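Local coordinates for uncharacterized protein (Methanosarcina mazei, PDB 3R6A) that is of unknown function but belongs to the glyoxalase/bleomycin resistance protein/dioxygenase superfamily and forms a two-chain assembly, at residues 83-92 with 103-112. Sequence-based numbering, arbitrary orientation.
Sequences LEENGAEIIR and MTVRHSDGSV. With ACT (acetate ion), chain C.
Val105 spreads its two methyls beneath the end of helix 76-84 and the strand that follows it. CG1, anti to the backbone N (chi1 179°), meets Ala88 CB at 3.8 Å, while CG2 presses against Ile90 CD1 at 3.5 Å, a tight carbon contact. Leu83 comes down from the helix and forks over the same face: its CD1 touches both Val105 CG2 and the selenomethionine methyl CE of Met103, and its CD2 meets the His107 ring obliquely, 3.9 Å from NE2. That imidazole is held from two sides, NE2 by Tyr115 of strand 112-118 and ND1 by Tyr24 of the second subunit.

Glu89 and Arg106 form a hydrogen-bonded backbone pair, with Arg106 N to Glu89 O at 2.8 Å. Farther along, Ile91 N and Arg92 N both donate to Thr104 O, and Arg92 O accepts from Thr104 N in return. Here Ile91 CG1, set between backbone N and carbonyl carbon (chi1 61°), lies 3.2 Å from Thr104 O, and CD1 reaches Thr104 CG2. Arg92 runs alongside Thr104, pointing the same way, CB to CB 3.7 Å.

At the other end, a water links Asn86 O, Ser108 N and an acetate ion. The strands form an antiparallel beta hairpin, 89-97 with 100-106, broken by a classic bulge where Ile91 and Arg92 face Thr104. With strand 69-73, helix 76-84 and strand 112-118 it makes the beta-alpha-beta-beta-beta unit of the glyoxalase superfamily, 89-97 outermost in this chain.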
ATOM      1  N   LEU B  83       3.525  12.114 -15.963  1.00 21.65           N
ATOM      2  CA  LEU B  83       3.899  10.721 -16.152  1.00 21.14           C
ATOM      3  C   LEU B  83       4.360  10.400 -17.573  1.00 21.65           C
ATOM      4  O   LEU B  83       5.381   9.740 -17.764  1.00 21.48           O
ATOM      5  CB  LEU B  83       2.732   9.821 -15.738  1.00 20.64           C
ATOM      6  CG  LEU B  83       2.469   9.822 -14.224  1.00 20.51           C
ATOM      7  CD1 LEU B  83       1.082   9.267 -13.927  1.00 18.86           C
ATOM      8  CD2 LEU B  83       3.536   8.983 -13.521  1.00 20.84           C
ATOM      9  N   GLU B  84       3.620  10.878 -18.567  1.00 22.80           N
ATOM     10  CA  GLU B  84       3.981  10.619 -19.958  1.00 26.32           C
ATOM     11  C   GLU B  84       5.313  11.268 -20.326  1.00 26.95           C
ATOM     12  O   GLU B  84       6.030  10.775 -21.196  1.00 28.63           O
ATOM     13  CB  GLU B  84       2.886  11.137 -20.894  1.00 27.21           C
ATOM     14  CG  GLU B  84       1.527  10.506 -20.661  1.00 32.17           C
ATOM     15  CD  GLU B  84       0.467  11.058 -21.594  1.00 33.65           C
ATOM     16  OE1 GLU B  84       0.370  12.298 -21.714  1.00 35.68           O
ATOM     17  OE2 GLU B  84      -0.273  10.255 -22.199  1.00 36.06           O
ATOM     18  N   GLU B  85       5.638  12.373 -19.666  1.00 28.34           N
ATOM     19  CA  GLU B  85       6.886  13.082 -19.934  1.00 30.42           C
ATOM     20  C   GLU B  85       8.018  12.529 -19.081  1.00 31.10           C
ATOM     21  O   GLU B  85       9.155  12.999 -19.162  1.00 31.18           O
ATOM     22  CB  GLU B  85       6.718  14.576 -19.645  1.00 33.33           C
ATOM     23  CG  GLU B  85       5.494  15.192 -20.301  1.00 37.85           C
ATOM     24  CD  GLU B  85       5.378  16.681 -20.052  1.00 39.63           C
ATOM     25  OE1 GLU B  85       5.606  17.116 -18.902  1.00 41.39           O
ATOM     26  OE2 GLU B  85       5.045  17.417 -21.006  1.00 42.47           O
ATOM     27  N   ASN B  86       7.715  11.527 -18.264  1.00 29.57           N
ATOM     28  CA  ASN B  86       8.735  10.950 -17.403  1.00 29.59           C
ATOM     29  C   ASN B  86       8.876   9.432 -17.477  1.00 29.51           C
ATOM     30  O   ASN B  86       9.087   8.766 -16.463  1.00 30.49           O
ATOM     31  CB  ASN B  86       8.500  11.409 -15.963  1.00 29.04           C
ATOM     32  CG  ASN B  86       8.932  12.848 -15.738  1.00 30.57           C
ATOM     33  OD1 ASN B  86      10.120  13.133 -15.575  1.00 31.62           O
ATOM     34  ND2 ASN B  86       7.974  13.766 -15.747  1.00 29.29           N
ATOM     35  N   GLY B  87       8.753   8.895 -18.689  1.00 28.15           N
ATOM     36  CA  GLY B  87       8.919   7.467 -18.909  1.00 27.53           C
ATOM     37  C   GLY B  87       7.827   6.510 -18.469  1.00 26.49           C
ATOM     38  O   GLY B  87       8.038   5.296 -18.469  1.00 25.55           O
ATOM     39  N   ALA B  88       6.664   7.031 -18.098  1.00 24.38           N
ATOM     40  CA  ALA B  88       5.566   6.171 -17.666  1.00 24.65           C
ATOM     41  C   ALA B  88       4.594   5.893 -18.809  1.00 25.73           C
ATOM     42  O   ALA B  88       4.455   6.702 -19.732  1.00 27.06           O
ATOM     43  CB  ALA B  88       4.828   6.816 -16.501  1.00 21.62           C
ATOM     44  N   GLU B  89       3.927   4.745 -18.742  1.00 25.05           N
ATOM     45  CA  GLU B  89       2.957   4.349 -19.758  1.00 24.61           C
ATOM     46  C   GLU B  89       1.556   4.319 -19.158  1.00 23.28           C
ATOM     47  O   GLU B  89       1.334   3.672 -18.133  1.00 19.56           O
ATOM     48  CB  GLU B  89       3.293   2.954 -20.291  1.00 27.73           C
ATOM     49  CG  GLU B  89       4.671   2.828 -20.923  1.00 33.90           C
ATOM     50  CD  GLU B  89       4.698   3.285 -22.368  1.00 36.74           C
ATOM     51  OE1 GLU B  89       4.279   4.428 -22.647  1.00 40.34           O
ATOM     52  OE2 GLU B  89       5.141   2.495 -23.226  1.00 40.63           O
ATOM     53  N   ILE B  90       0.615   5.022 -19.782  1.00 19.46           N
ATOM     54  CA  ILE B  90      -0.760   5.011 -19.292  1.00 20.88           C
ATOM     55  C   ILE B  90      -1.383   3.778 -19.930  1.00 21.24           C
ATOM     56  O   ILE B  90      -1.604   3.755 -21.143  1.00 20.54           O
ATOM     57  CB  ILE B  90      -1.536   6.260 -19.747  1.00 21.44           C
ATOM     58  CG1 ILE B  90      -0.740   7.522 -19.408  1.00 24.19           C
ATOM     59  CG2 ILE B  90      -2.907   6.288 -19.085  1.00 21.77           C
ATOM     60  CD1 ILE B  90      -0.446   7.697 -17.933  1.00 24.19           C
ATOM     61  N   ILE B  91      -1.664   2.753 -19.127  1.00 20.30           N
ATOM     62  CA  ILE B  91      -2.219   1.517 -19.666  1.00 21.32           C
ATOM     63  C   ILE B  91      -3.737   1.339 -19.594  1.00 21.55           C
ATOM     64  O   ILE B  91      -4.284   0.443 -20.241  1.00 22.86           O
ATOM     65  CB  ILE B  91      -1.525   0.287 -19.030  1.00 22.96           C
ATOM     66  CG1 ILE B  91      -1.740   0.279 -17.521  1.00 24.02           C
ATOM     67  CG2 ILE B  91      -0.023   0.324 -19.335  1.00 23.76           C
ATOM     68  CD1 ILE B  91      -1.037  -0.865 -16.819  1.00 26.43           C
ATOM     69  N   ARG B  92      -4.417   2.182 -18.820  1.00 19.95           N
ATOM     70  CA  ARG B  92      -5.876   2.127 -18.701  1.00 21.86           C
ATOM     71  C   ARG B  92      -6.406   3.514 -18.388  1.00 19.99           C
ATOM     72  O   ARG B  92      -5.886   4.179 -17.504  1.00 17.38           O
ATOM     73  CB  ARG B  92      -6.320   1.207 -17.563  1.00 26.54           C
ATOM     74  CG  ARG B  92      -6.092  -0.264 -17.763  1.00 32.15           C
ATOM     75  CD  ARG B  92      -6.798  -1.032 -16.656  1.00 36.55           C
ATOM     76  NE  ARG B  92      -8.241  -0.794 -16.667  1.00 40.66           N
ATOM     77  CZ  ARG B  92      -9.049  -1.119 -17.673  1.00 42.84           C
ATOM     78  NH1 ARG B  92      -8.560  -1.699 -18.761  1.00 44.59           N
ATOM     79  NH2 ARG B  92     -10.350  -0.872 -17.591  1.00 45.38           N
HETATM   80  N   MSE B 103      -7.292   5.893 -13.743  1.00 16.03           N
HETATM   81  CA  MSE B 103      -6.379   5.470 -14.799  1.00 15.59           C
HETATM   82  C   MSE B 103      -5.342   4.591 -14.125  1.00 15.84           C
HETATM   83  O   MSE B 103      -5.059   4.746 -12.933  1.00 16.35           O
HETATM   84  CB  MSE B 103      -5.703   6.655 -15.497  1.00 15.42           C
HETATM   85  CG  MSE B 103      -4.756   7.466 -14.640  1.00 17.60           C
HETATM   86 SE   MSE B 103      -3.883   8.839 -15.707  1.00 26.06          SE
HETATM   87  CE  MSE B 103      -2.745   9.589 -14.328  1.00 19.15           C
ATOM     88  N   THR B 104      -4.803   3.641 -14.873  1.00 14.53           N
ATOM     89  CA  THR B 104      -3.786   2.748 -14.337  1.00 14.61           C
ATOM     90  C   THR B 104      -2.526   3.044 -15.124  1.00 13.03           C
ATOM     91  O   THR B 104      -2.563   3.180 -16.345  1.00 14.70           O
ATOM     92  CB  THR B 104      -4.207   1.279 -14.477  1.00 16.58           C
ATOM     93  OG1 THR B 104      -5.388   1.058 -13.693  1.00 18.01           O
ATOM     94  CG2 THR B 104      -3.102   0.354 -13.967  1.00 15.29           C
ATOM     95  N   VAL B 105      -1.412   3.149 -14.417  1.00 12.19           N
ATOM     96  CA  VAL B 105      -0.159   3.523 -15.046  1.00 14.16           C
ATOM     97  C   VAL B 105       1.003   2.611 -14.711  1.00 14.07           C
ATOM     98  O   VAL B 105       1.132   2.156 -13.581  1.00 14.54           O
ATOM     99  CB  VAL B 105       0.229   4.953 -14.601  1.00 14.44           C
ATOM    100  CG1 VAL B 105       1.557   5.370 -15.223  1.00 15.83           C
ATOM    101  CG2 VAL B 105      -0.879   5.929 -14.967  1.00 14.42           C
ATOM    102  N   ARG B 106       1.851   2.349 -15.703  1.00 13.49           N
ATOM    103  CA  ARG B 106       3.042   1.550 -15.469  1.00 14.34           C
ATOM    104  C   ARG B 106       4.207   2.528 -15.445  1.00 15.12           C
ATOM    105  O   ARG B 106       4.561   3.114 -16.470  1.00 16.56           O
ATOM    106  CB  ARG B 106       3.272   0.512 -16.580  1.00 14.60           C
ATOM    107  CG  ARG B 106       4.531  -0.339 -16.350  1.00 16.73           C
ATOM    108  CD  ARG B 106       4.767  -1.331 -17.489  1.00 16.93           C
ATOM    109  NE  ARG B 106       5.874  -2.253 -17.215  1.00 20.13           N
ATOM    110  CZ  ARG B 106       7.165  -1.951 -17.328  1.00 19.48           C
ATOM    111  NH1 ARG B 106       7.547  -0.743 -17.718  1.00 23.48           N
ATOM    112  NH2 ARG B 106       8.082  -2.865 -17.045  1.00 24.23           N
ATOM    113  N   HIS B 107       4.789   2.721 -14.267  1.00 14.57           N
ATOM    114  CA  HIS B 107       5.928   3.613 -14.123  1.00 15.16           C
ATOM    115  C   HIS B 107       7.126   2.977 -14.828  1.00 16.44           C
ATOM    116  O   HIS B 107       7.169   1.765 -15.013  1.00 16.88           O
ATOM    117  CB  HIS B 107       6.258   3.811 -12.643  1.00 14.93           C
ATOM    118  CG  HIS B 107       5.240   4.611 -11.893  1.00 14.18           C
ATOM    119  ND1 HIS B 107       5.276   4.760 -10.523  1.00 14.31           N
ATOM    120  CD2 HIS B 107       4.173   5.329 -12.321  1.00 17.16           C
ATOM    121  CE1 HIS B 107       4.277   5.535 -10.139  1.00 14.46           C
ATOM    122  NE2 HIS B 107       3.591   5.894 -11.210  1.00 12.25           N
ATOM    123  N   SER B 108       8.094   3.804 -15.205  1.00 19.96           N
ATOM    124  CA  SER B 108       9.296   3.323 -15.876  1.00 22.43           C
ATOM    125  C   SER B 108       9.964   2.192 -15.094  1.00 22.08           C
ATOM    126  O   SER B 108      10.482   1.239 -15.683  1.00 22.34           O
ATOM    127  CB  SER B 108      10.292   4.474 -16.057  1.00 24.19           C
ATOM    128  OG  SER B 108      11.466   4.029 -16.710  1.00 30.18           O
ATOM    129  N   ASP B 109       9.952   2.288 -13.765  1.00 20.49           N
ATOM    130  CA  ASP B 109      10.582   1.258 -12.950  1.00 20.67           C
ATOM    131  C   ASP B 109       9.793  -0.039 -12.894  1.00 18.82           C
ATOM    132  O   ASP B 109      10.211  -0.992 -12.243  1.00 19.31           O
ATOM    133  CB  ASP B 109      10.842   1.756 -11.524  1.00 20.00           C
ATOM    134  CG  ASP B 109       9.568   2.114 -10.785  1.00 21.01           C
ATOM    135  OD1 ASP B 109       8.565   1.385 -10.928  1.00 21.05           O
ATOM    136  OD2 ASP B 109       9.582   3.117 -10.043  1.00 20.45           O
ATOM    137  N   GLY B 110       8.647  -0.076 -13.567  1.00 19.31           N
ATOM    138  CA  GLY B 110       7.857  -1.294 -13.582  1.00 17.91           C
ATOM    139  C   GLY B 110       6.662  -1.327 -12.652  1.00 18.16           C
ATOM    140  O   GLY B 110       5.790  -2.189 -12.792  1.00 17.13           O
ATOM    141  N   SER B 111       6.608  -0.397 -11.704  1.00 15.90           N
ATOM    142  CA  SER B 111       5.494  -0.359 -10.762  1.00 14.76           C
ATOM    143  C   SER B 111       4.195  -0.004 -11.468  1.00 15.20           C
ATOM    144  O   SER B 111       4.174   0.851 -12.353  1.00 18.01           O
ATOM    145  CB  SER B 111       5.751   0.680  -9.670  1.00 14.14           C
ATOM    146  OG  SER B 111       6.977   0.441  -9.005  1.00 16.07           O
ATOM    147  N   VAL B 112       3.115  -0.666 -11.069  1.00 15.01           N
ATOM    148  CA  VAL B 112       1.796  -0.402 -11.636  1.00 14.01           C
ATOM    149  C   VAL B 112       0.975   0.295 -10.557  1.00 13.60           C
ATOM    150  O   VAL B 112       0.736  -0.259  -9.492  1.00 14.50           O
ATOM    151  CB  VAL B 112       1.095  -1.703 -12.059  1.00 15.50           C
ATOM    152  CG1 VAL B 112      -0.315  -1.395 -12.550  1.00 17.40           C
ATOM    153  CG2 VAL B 112       1.907  -2.387 -13.159  1.00 17.30           C
TER
HETATM  154  C   ACT C 143      10.876   5.330 -12.082  1.00 28.68           C
HETATM  155  O   ACT C 143       9.805   5.032 -12.607  1.00 24.48           O
HETATM  156  OXT ACT C 143      11.119   4.962 -10.931  1.00 26.89           O
HETATM  157  CH3 ACT C 143      11.889   6.149 -12.840  1.00 28.04           C
HETATM  158  O   HOH W   1       7.918   6.510 -14.724  1.00 23.01           O